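Side-chain contacts in lipoprotein (Actinomyces odontolyticus, PDB 3UP9), which probably binds methionine for uptake as a membrane-anchored lipoprotein of the NlpA family, and holds selenomethionine in this crystal: residues S16-I21 with A59-T64; P66-A71 with V203-G208; T115-R120 with V172-F177. One frame throughout, in Å; residues are numbered along the deposited sequence.

Contact 1: residues S16-I21 with A59-T64. With MSE (selenomethionine), chain B.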
loop_
_atom_site.group_PDB
_atom_site.type_symbol
_atom_site.label_atom_id
_atom_site.label_comp_id
_atom_site.label_asym_id
_atom_site.label_seq_id
_atom_site.Cartn_x
_atom_site.Cartn_y
_atom_site.Cartn_z
ATOM N N SER A 16 -7.366 -6.426 0.774
ATOM C CA SER A 16 -7.478 -6.281 -0.690
ATOM C C SER A 16 -6.446 -5.297 -1.177
ATOM O O SER A 16 -6.357 -4.201 -0.662
ATOM C CB SER A 16 -8.880 -5.841 -1.106
ATOM O OG SER A 16 -9.014 -5.985 -2.493
ATOM N N PRO A 17 -5.652 -5.674 -2.176
ATOM C CA PRO A 17 -5.584 -6.939 -2.933
ATOM C C PRO A 17 -4.868 -8.141 -2.263
ATOM O O PRO A 17 -5.027 -9.300 -2.721
ATOM C CB PRO A 17 -4.808 -6.541 -4.202
ATOM C CG PRO A 17 -3.918 -5.426 -3.751
ATOM C CD PRO A 17 -4.723 -4.661 -2.723
ATOM N N HIS A 18 -4.082 -7.868 -1.226
ATOM C CA HIS A 18 -3.050 -8.804 -0.806
ATOM C C HIS A 18 -3.620 -10.125 -0.336
ATOM O O HIS A 18 -3.230 -11.156 -0.851
ATOM C CB HIS A 18 -2.145 -8.170 0.261
ATOM C CG HIS A 18 -1.627 -6.809 -0.122
ATOM N ND1 HIS A 18 -2.385 -5.722 -0.047
ATOM C CD2 HIS A 18 -0.383 -6.397 -0.618
ATOM C CE1 HIS A 18 -1.662 -4.661 -0.486
ATOM N NE2 HIS A 18 -0.452 -5.089 -0.846
ATOM N N ALA A 19 -4.544 -10.124 0.618
ATOM C CA ALA A 19 -5.120 -11.400 1.060
ATOM C C ALA A 19 -5.860 -12.094 -0.066
ATOM O O ALA A 19 -5.799 -13.305 -0.159
ATOM C CB ALA A 19 -5.980 -11.288 2.322
ATOM N N LYS A 20 -6.537 -11.368 -0.943
ATOM C CA LYS A 20 -7.189 -12.032 -2.103
ATOM C C LYS A 20 -6.182 -12.758 -3.038
ATOM O O LYS A 20 -6.409 -13.881 -3.481
ATOM C CB LYS A 20 -8.025 -11.031 -2.910
ATOM C CG LYS A 20 -9.171 -10.434 -2.143
ATOM C CD LYS A 20 -10.162 -9.673 -3.022
ATOM C CE LYS A 20 -11.532 -9.438 -2.350
ATOM N NZ LYS A 20 -12.694 -10.318 -2.752
ATOM N N ILE A 21 -5.082 -12.102 -3.361
ATOM C CA ILE A 21 -4.016 -12.674 -4.203
ATOM C C ILE A 21 -3.473 -13.915 -3.497
ATOM O O ILE A 21 -3.312 -14.959 -4.120
ATOM C CB ILE A 21 -2.862 -11.658 -4.458
ATOM C CG1 ILE A 21 -3.336 -10.462 -5.287
ATOM C CG2 ILE A 21 -1.678 -12.299 -5.143
ATOM C CD1 ILE A 21 -2.331 -9.293 -5.193
ATOM N N ALA A 59 6.132 -14.270 7.032
ATOM C CA ALA A 59 6.294 -13.290 5.952
ATOM C C ALA A 59 5.123 -12.340 6.075
ATOM O O ALA A 59 4.158 -12.664 6.727
ATOM C CB ALA A 59 6.335 -13.948 4.565
ATOM N N ASN A 60 5.206 -11.158 5.495
ATOM C CA ASN A 60 4.009 -10.337 5.276
ATOM C C ASN A 60 4.010 -9.850 3.827
ATOM O O ASN A 60 5.035 -9.823 3.160
ATOM C CB ASN A 60 3.793 -9.197 6.319
ATOM C CG ASN A 60 4.896 -8.142 6.324
ATOM O OD1 ASN A 60 5.372 -7.730 5.264
ATOM N ND2 ASN A 60 5.282 -7.675 7.534
ATOM N N PHE A 61 2.829 -9.513 3.348
ATOM C CA PHE A 61 2.639 -9.045 1.988
ATOM C C PHE A 61 1.609 -7.918 2.038
ATOM O O PHE A 61 0.408 -8.165 2.007
ATOM C CB PHE A 61 2.214 -10.190 1.040
ATOM C CG PHE A 61 1.890 -9.729 -0.343
ATOM C CD1 PHE A 61 2.732 -8.840 -1.019
ATOM C CD2 PHE A 61 0.717 -10.157 -0.969
ATOM C CE1 PHE A 61 2.413 -8.405 -2.305
ATOM C CE2 PHE A 61 0.396 -9.738 -2.266
ATOM C CZ PHE A 61 1.235 -8.845 -2.931
ATOM N N TYR A 62 2.108 -6.686 2.212
ATOM C CA TYR A 62 1.244 -5.513 2.367
ATOM C C TYR A 62 1.939 -4.190 2.080
ATOM O O TYR A 62 1.268 -3.206 1.971
ATOM C CB TYR A 62 0.661 -5.445 3.789
ATOM C CG TYR A 62 1.563 -4.804 4.820
ATOM C CD1 TYR A 62 2.631 -5.496 5.369
ATOM C CD2 TYR A 62 1.348 -3.514 5.248
ATOM C CE1 TYR A 62 3.474 -4.917 6.313
ATOM C CE2 TYR A 62 2.183 -2.940 6.168
ATOM C CZ TYR A 62 3.263 -3.634 6.690
ATOM O OH TYR A 62 4.074 -3.042 7.633
ATOM N N GLN A 63 3.275 -4.170 1.993
ATOM C CA GLN A 63 4.007 -2.930 2.009
ATOM C C GLN A 63 4.828 -2.673 0.728
ATOM O O GLN A 63 5.121 -3.587 -0.040
ATOM C CB GLN A 63 4.858 -2.840 3.270
ATOM C CG GLN A 63 6.189 -3.524 3.213
ATOM C CD GLN A 63 6.780 -3.701 4.581
ATOM O OE1 GLN A 63 7.245 -2.738 5.171
ATOM N NE2 GLN A 63 6.768 -4.929 5.091
ATOM N N THR A 64 5.134 -1.403 0.514
ATOM C CA THR A 64 5.805 -0.906 -0.648
ATOM C C THR A 64 7.267 -0.838 -0.267
ATOM O O THR A 64 7.620 -0.801 0.897
ATOM C CB THR A 64 5.279 0.508 -1.089
ATOM O OG1 THR A 64 5.541 1.496 -0.039
ATOM C CG2 THR A 64 3.755 0.488 -1.418
HETATM N N MSE B 300 -0.870 -1.266 -0.249
HETATM C CA MSE B 300 -0.253 0.060 -0.025
HETATM C C MSE B 300 0.206 0.730 -1.298
HETATM O O MSE B 300 0.645 0.030 -2.249
HETATM O OXT MSE B 300 0.131 1.968 -1.333
HETATM C CB MSE B 300 0.934 -0.072 0.895
HETATM C CG MSE B 300 1.578 1.287 1.311
HETATM SE SE MSE B 300 3.084 0.986 2.458
HETATM C CE MSE B 300 2.315 -0.096 3.955
#
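His18 on helix segment 16-21 meets Phe61 and Tyr62 on strand segment 59-64, where the two axes approach to 7.8 Å and run roughly antiparallel, 150° between their directions. The imidazole points an edge at the Phe61 ring. His18 CD2 stands over the centre of that ring, 3.7 Å from Phe61 CZ, in an edge-to-face pair with planes at 71°. Tyr62 supplies the second contact. Its CA lies over one imidazole face in a CH-pi contact, 3.5 Å from His18 CD2, and Pro17 CG lies over the opposite face. The His18 side chain leaves the helix with CG anti to its own carbonyl carbon (chi1 -50°), which carries the ring across to the strand. Strand 59-64 belongs to the mixed sheet of one lobe of a periplasmic-binding-protein fold, and helix 15-28 packs against it. Ile21 adds an apolar touch at the edge of the Phe61 ring, near its plane, CD1 to Phe61 CE2 at 4.0 Å. His18 NE2 is hydrogen-bonded to Asn202, which helps fix the rotation of the ring. His18 CE1 is then turned to the ligand, 3.5 Å from selenomethionine N. Further along the chain, Thr64 CG2 comes within 3.3 Å of selenomethionine O.

Contact 2: residues P66-A71 with V203-G208. With MSE (selenomethionine), chain B.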
loop_
_atom_site.group_PDB
_atom_site.type_symbol
_atom_site.label_atom_id
_atom_site.label_comp_id
_atom_site.label_asym_id
_atom_site.label_seq_id
_atom_site.Cartn_x
_atom_site.Cartn_y
_atom_site.Cartn_z
ATOM N N PRO A 66 9.478 1.662 -0.716
ATOM C CA PRO A 66 9.832 2.833 0.072
ATOM C C PRO A 66 9.398 2.829 1.560
ATOM O O PRO A 66 10.145 3.296 2.428
ATOM C CB PRO A 66 9.167 3.982 -0.690
ATOM C CG PRO A 66 8.979 3.487 -2.097
ATOM C CD PRO A 66 8.662 2.031 -1.895
ATOM N N TYR A 67 8.212 2.328 1.856
ATOM C CA TYR A 67 7.772 2.190 3.222
ATOM C C TYR A 67 8.687 1.225 3.981
ATOM O O TYR A 67 9.069 1.511 5.133
ATOM C CB TYR A 67 6.316 1.700 3.240
ATOM C CG TYR A 67 5.783 1.439 4.629
ATOM C CD1 TYR A 67 6.049 0.230 5.283
ATOM C CD2 TYR A 67 5.011 2.380 5.285
ATOM C CE1 TYR A 67 5.555 -0.017 6.557
ATOM C CE2 TYR A 67 4.517 2.122 6.555
ATOM C CZ TYR A 67 4.804 0.931 7.199
ATOM O OH TYR A 67 4.360 0.686 8.507
ATOM N N LEU A 68 9.029 0.090 3.353
ATOM C CA LEU A 68 9.952 -0.890 3.955
ATOM C C LEU A 68 11.304 -0.259 4.278
ATOM O O LEU A 68 11.820 -0.442 5.366
ATOM C CB LEU A 68 10.114 -2.142 3.066
ATOM C CG LEU A 68 11.184 -3.192 3.482
ATOM C CD1 LEU A 68 10.831 -3.814 4.834
ATOM C CD2 LEU A 68 11.294 -4.273 2.392
ATOM N N GLU A 69 11.851 0.512 3.337
ATOM C CA GLU A 69 13.148 1.155 3.521
ATOM C C GLU A 69 13.094 2.139 4.686
ATOM O O GLU A 69 13.990 2.179 5.484
ATOM C CB GLU A 69 13.608 1.845 2.224
ATOM C CG GLU A 69 14.017 0.828 1.182
ATOM C CD GLU A 69 14.143 1.338 -0.226
ATOM O OE1 GLU A 69 13.621 2.398 -0.569
ATOM O OE2 GLU A 69 14.791 0.642 -1.008
ATOM N N ASN A 70 12.042 2.922 4.775
ATOM C CA ASN A 70 11.825 3.791 5.928
ATOM C C ASN A 70 11.689 3.034 7.281
ATOM O O ASN A 70 12.259 3.512 8.290
ATOM C CB ASN A 70 10.626 4.708 5.720
ATOM C CG ASN A 70 10.396 5.606 6.910
ATOM O OD1 ASN A 70 11.037 6.635 7.034
ATOM N ND2 ASN A 70 9.474 5.213 7.804
ATOM N N ALA A 71 10.980 1.889 7.285
ATOM C CA ALA A 71 10.751 1.093 8.507
ATOM C C ALA A 71 12.072 0.507 9.004
ATOM O O ALA A 71 12.329 0.477 10.205
ATOM C CB ALA A 71 9.742 -0.024 8.278
ATOM N N VAL A 203 5.738 -5.683 -2.041
ATOM C CA VAL A 203 6.665 -6.799 -1.962
ATOM C C VAL A 203 6.364 -7.739 -0.808
ATOM O O VAL A 203 5.748 -7.348 0.183
ATOM C CB VAL A 203 8.150 -6.267 -1.897
ATOM C CG1 VAL A 203 8.556 -5.698 -3.257
ATOM C CG2 VAL A 203 8.311 -5.235 -0.797
ATOM N N LEU A 204 6.789 -8.999 -0.983
ATOM C CA LEU A 204 6.777 -10.032 0.080
ATOM C C LEU A 204 7.970 -9.702 0.966
ATOM O O LEU A 204 9.051 -9.417 0.441
ATOM C CB LEU A 204 6.926 -11.472 -0.500
ATOM C CG LEU A 204 6.820 -12.599 0.528
ATOM C CD1 LEU A 204 5.401 -12.847 0.991
ATOM C CD2 LEU A 204 7.358 -13.879 -0.085
ATOM N N VAL A 205 7.776 -9.661 2.283
ATOM C CA VAL A 205 8.873 -9.326 3.220
ATOM C C VAL A 205 8.914 -10.430 4.233
ATOM O O VAL A 205 7.876 -10.912 4.661
ATOM C CB VAL A 205 8.725 -7.908 3.880
ATOM C CG1 VAL A 205 9.800 -7.646 4.936
ATOM C CG2 VAL A 205 8.661 -6.818 2.826
ATOM N N TRP A 206 10.124 -10.851 4.578
ATOM C CA TRP A 206 10.362 -11.825 5.626
ATOM C C TRP A 206 11.604 -11.434 6.444
ATOM O O TRP A 206 12.337 -10.487 6.118
ATOM C CB TRP A 206 10.462 -13.228 5.004
ATOM C CG TRP A 206 11.644 -13.418 4.084
ATOM C CD1 TRP A 206 12.905 -13.898 4.432
ATOM C CD2 TRP A 206 11.752 -13.068 2.658
ATOM N NE1 TRP A 206 13.744 -13.868 3.371
ATOM C CE2 TRP A 206 13.122 -13.391 2.266
ATOM C CE3 TRP A 206 10.883 -12.503 1.693
ATOM C CZ2 TRP A 206 13.584 -13.204 0.957
ATOM C CZ3 TRP A 206 11.362 -12.313 0.390
ATOM C CH2 TRP A 206 12.689 -12.651 0.037
ATOM N N LYS A 207 11.856 -12.148 7.529
ATOM C CA LYS A 207 12.938 -11.782 8.445
ATOM C C LYS A 207 14.191 -12.522 7.981
ATOM O O LYS A 207 14.108 -13.701 7.626
ATOM C CB LYS A 207 12.562 -12.155 9.877
ATOM C CG LYS A 207 13.323 -11.427 10.961
ATOM C CD LYS A 207 12.580 -11.580 12.271
ATOM C CE LYS A 207 13.511 -11.615 13.470
ATOM N NZ LYS A 207 13.526 -10.299 14.144
ATOM N N GLY A 208 15.342 -11.827 7.989
ATOM C CA GLY A 208 16.601 -12.369 7.492
ATOM C C GLY A 208 17.006 -13.744 8.011
ATOM O O GLY A 208 17.571 -14.575 7.268
HETATM N N MSE B 300 -0.870 -1.266 -0.249
HETATM C CA MSE B 300 -0.253 0.060 -0.025
HETATM C C MSE B 300 0.206 0.730 -1.298
HETATM O O MSE B 300 0.645 0.030 -2.249
HETATM O OXT MSE B 300 0.131 1.968 -1.333
HETATM C CB MSE B 300 0.934 -0.072 0.895
HETATM C CG MSE B 300 1.578 1.287 1.311
HETATM SE SE MSE B 300 3.084 0.986 2.458
HETATM C CE MSE B 300 2.315 -0.096 3.955
#
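Beside Leu68, which meets Val205 across this contact, the ring of Tyr67 turns one face to the ligand. The methyl carbon CE of selenomethionine lies over the ring centre, 3.7 Å above the plane. The selenium sits nearer the root of the side chain, SE to Tyr67 CB at 3.4 Å. Tyr67 has CG anti to the backbone N (chi1 176°), which swings the ring to the pocket. Leu68, the next residue, points instead to strand segment 203-208. Leu68 and Val205 meet tip to tip, branch against branch. Leu68 CD2 is 3.7 Å from Val205 CG2, and Leu68 CD1 is 4.0 Å from Val205 CG1. Val203 joins more loosely, its CG2 4.5 Å from Leu68 CD2. Val203 and Val205 share the face of the strand turned to helix 65-75, while Leu204 between them packs on helix 213-223. Phe79 and Ala81 of strand 79-81 also touch Leu68, so the helix is seated on more than one strand of the sheet. Every group that meets across the two segments is a methyl, so the fit depends on shape and on burial from water, with no directional bond to set it.

Contact 3: residues T115-R120 with V172-F177. With MSE (selenomethionine), chain B.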
loop_
_atom_site.group_PDB
_atom_site.type_symbol
_atom_site.label_atom_id
_atom_site.label_comp_id
_atom_site.label_asym_id
_atom_site.label_seq_id
_atom_site.Cartn_x
_atom_site.Cartn_y
_atom_site.Cartn_z
ATOM N N THR A 115 5.422 8.403 7.920
ATOM C CA THR A 115 6.403 9.140 7.122
ATOM C C THR A 115 6.383 8.840 5.612
ATOM O O THR A 115 6.168 9.744 4.819
ATOM C CB THR A 115 7.816 8.875 7.668
ATOM O OG1 THR A 115 7.818 9.183 9.077
ATOM C CG2 THR A 115 8.898 9.645 6.904
ATOM N N ALA A 116 6.594 7.574 5.236
ATOM C CA ALA A 116 6.717 7.161 3.834
ATOM C C ALA A 116 5.499 7.498 2.975
ATOM O O ALA A 116 5.649 7.944 1.812
ATOM C CB ALA A 116 6.974 5.683 3.767
ATOM N N ASN A 117 4.305 7.233 3.518
ATOM C CA ASN A 117 3.041 7.438 2.805
ATOM C C ASN A 117 2.546 8.890 2.800
ATOM O O ASN A 117 1.939 9.321 1.802
ATOM C CB ASN A 117 1.937 6.477 3.307
ATOM C CG ASN A 117 2.209 5.048 2.917
ATOM O OD1 ASN A 117 2.369 4.723 1.730
ATOM N ND2 ASN A 117 2.330 4.200 3.908
ATOM N N GLN A 118 2.821 9.640 3.878
ATOM C CA GLN A 118 2.574 11.080 3.901
ATOM C C GLN A 118 3.478 11.764 2.876
ATOM O O GLN A 118 3.067 12.640 2.081
ATOM C CB GLN A 118 2.814 11.669 5.303
ATOM C CG GLN A 118 2.511 13.137 5.349
ATOM C CD GLN A 118 2.505 13.731 6.715
ATOM O OE1 GLN A 118 3.215 14.732 6.969
ATOM N NE2 GLN A 118 1.656 13.172 7.610
ATOM N N SER A 119 4.717 11.342 2.865
ATOM C CA SER A 119 5.648 11.860 1.880
ATOM C C SER A 119 5.154 11.590 0.435
ATOM O O SER A 119 5.116 12.504 -0.407
ATOM C CB SER A 119 7.045 11.308 2.122
ATOM O OG SER A 119 7.838 11.818 1.093
ATOM N N ARG A 120 4.687 10.365 0.184
ATOM C CA ARG A 120 4.204 10.021 -1.147
ATOM C C ARG A 120 2.921 10.831 -1.577
ATOM O O ARG A 120 2.810 11.245 -2.732
ATOM C CB ARG A 120 3.991 8.519 -1.193
ATOM C CG ARG A 120 3.291 7.999 -2.425
ATOM C CD ARG A 120 3.093 6.506 -2.252
ATOM N NE ARG A 120 2.477 5.819 -3.385
ATOM C CZ ARG A 120 1.953 4.600 -3.279
ATOM N NH1 ARG A 120 2.037 3.942 -2.146
ATOM N NH2 ARG A 120 1.436 4.008 -4.318
ATOM N N VAL A 172 -6.195 11.961 0.859
ATOM C CA VAL A 172 -5.287 11.131 0.026
ATOM C C VAL A 172 -5.252 9.718 0.602
ATOM O O VAL A 172 -4.990 9.548 1.776
ATOM C CB VAL A 172 -3.855 11.737 -0.105
ATOM C CG1 VAL A 172 -3.053 10.977 -1.162
ATOM C CG2 VAL A 172 -3.955 13.255 -0.457
ATOM N N ILE A 173 -5.518 8.699 -0.226
ATOM C CA ILE A 173 -5.817 7.383 0.280
ATOM C C ILE A 173 -5.152 6.270 -0.541
ATOM O O ILE A 173 -5.485 6.083 -1.698
ATOM C CB ILE A 173 -7.330 7.088 0.324
ATOM C CG1 ILE A 173 -8.151 8.246 0.938
ATOM C CG2 ILE A 173 -7.583 5.774 1.081
ATOM C CD1 ILE A 173 -9.631 7.892 1.235
ATOM N N ASN A 174 -4.286 5.469 0.109
ATOM C CA ASN A 174 -3.667 4.297 -0.489
ATOM C C ASN A 174 -4.701 3.305 -0.957
ATOM O O ASN A 174 -5.785 3.114 -0.303
ATOM C CB ASN A 174 -2.724 3.616 0.529
ATOM C CG ASN A 174 -1.573 4.525 0.992
ATOM O OD1 ASN A 174 -1.760 5.468 1.779
ATOM N ND2 ASN A 174 -0.387 4.241 0.500
ATOM N N GLY A 175 -4.380 2.619 -2.052
ATOM C CA GLY A 175 -5.291 1.607 -2.645
ATOM C C GLY A 175 -5.956 0.621 -1.701
ATOM O O GLY A 175 -7.172 0.508 -1.714
ATOM N N ASN A 176 -5.176 -0.058 -0.855
ATOM C CA ASN A 176 -5.706 -1.031 0.091
ATOM C C ASN A 176 -6.834 -0.462 0.923
ATOM O O ASN A 176 -7.772 -1.173 1.159
ATOM C CB ASN A 176 -4.631 -1.655 1.013
ATOM C CG ASN A 176 -4.008 -0.659 1.975
ATOM O OD1 ASN A 176 -3.224 0.205 1.570
ATOM N ND2 ASN A 176 -4.348 -0.772 3.253
ATOM N N PHE A 177 -6.720 0.805 1.347
ATOM C CA PHE A 177 -7.744 1.499 2.157
ATOM C C PHE A 177 -8.979 1.903 1.290
ATOM O O PHE A 177 -10.134 1.757 1.732
ATOM C CB PHE A 177 -7.167 2.735 2.919
ATOM C CG PHE A 177 -6.153 2.388 3.972
ATOM C CD1 PHE A 177 -6.473 1.463 4.989
ATOM C CD2 PHE A 177 -4.878 3.011 3.982
ATOM C CE1 PHE A 177 -5.526 1.106 5.946
ATOM C CE2 PHE A 177 -3.960 2.674 4.939
ATOM C CZ PHE A 177 -4.273 1.714 5.934
HETATM N N MSE B 300 -0.870 -1.266 -0.249
HETATM C CA MSE B 300 -0.253 0.060 -0.025
HETATM C C MSE B 300 0.206 0.730 -1.298
HETATM O O MSE B 300 0.645 0.030 -2.249
HETATM O OXT MSE B 300 0.131 1.968 -1.333
HETATM C CB MSE B 300 0.934 -0.072 0.895
HETATM C CG MSE B 300 1.578 1.287 1.311
HETATM SE SE MSE B 300 3.084 0.986 2.458
HETATM C CE MSE B 300 2.315 -0.096 3.955
HETATM O O HOH W 1 -0.835 8.325 1.421
#
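The carboxylate oxygen OXT of selenomethionine is gripped by Arg120 and Asn174, one from each segment. Arg120 NH1 donates to OXT at 2.9 Å, with OXT at the edge of the guanidinium group. Asn174 ND2 donates to OXT at 3.0 Å in a nearly straight bond of 174°. The same ND2 also donates to Asn117 OD1 at 3.1 Å. This second bond is more bent, 144° at the hydrogen. Asn174 ND2 stands above the carbonyl plane of Asn117, away from its lone pairs, and the two amide planes are almost perpendicular. A water closes the other side of the Asn174 amide. It donates to Asn174 OD1 and to Asn117 O, each at 3.0 Å, and so ties the side chain to the backbone of helix 115-127. Both ends of the Asn174 amide are therefore held. Asn117 ND2 is hydrogen-bonded to Asp114, which steadies the acceptor. Asn117 ND2 also lies 3.6 Å from SE of the selenomethionine. With an alanine at Asn117, Asn174 ND2 would probably be left with one acceptor fewer and the amide that holds OXT freer to turn. Arg120 comes from one turn further along the helix. Its side chain starts out opposite the backbone N (chi1 171°) and stays extended to NE, which brings NH1 to the ligand. A salt bridge from Arg120 NE to Glu193 holds the guanidinium from outside the segments. The positive charge of Arg120 probably helps to balance the negative charge of the bound carboxylate. Strand 170-173 gives way to Asn174 just before helix 175-180. Together these residues form the carboxylate end of an amino-acid pocket, set in the lobe of the five-stranded sheet, as in binding proteins of the PBP class.

From the N terminus, contact 1 closes the first loop, joining helix 15-28 to strand 59-64 across 37 residues. Contact 2 opens directly afterwards on helix 65-75 and closes far along the chain on strand 201-207. Contact 3, between 115-120 and 172-177, lies wholly inside that long loop. No two loops cross. Contacts 1 and 2 tie helices to one mixed sheet, in which strands 59-64 and 201-207 are antiparallel neighbours. Contact 3 belongs to the five-stranded sheet. The two regions meet in several places, among them where Tyr67 packs on Ala116 and Asn117. All three contacts touch the selenomethionine, bound between the two sheets' lobes.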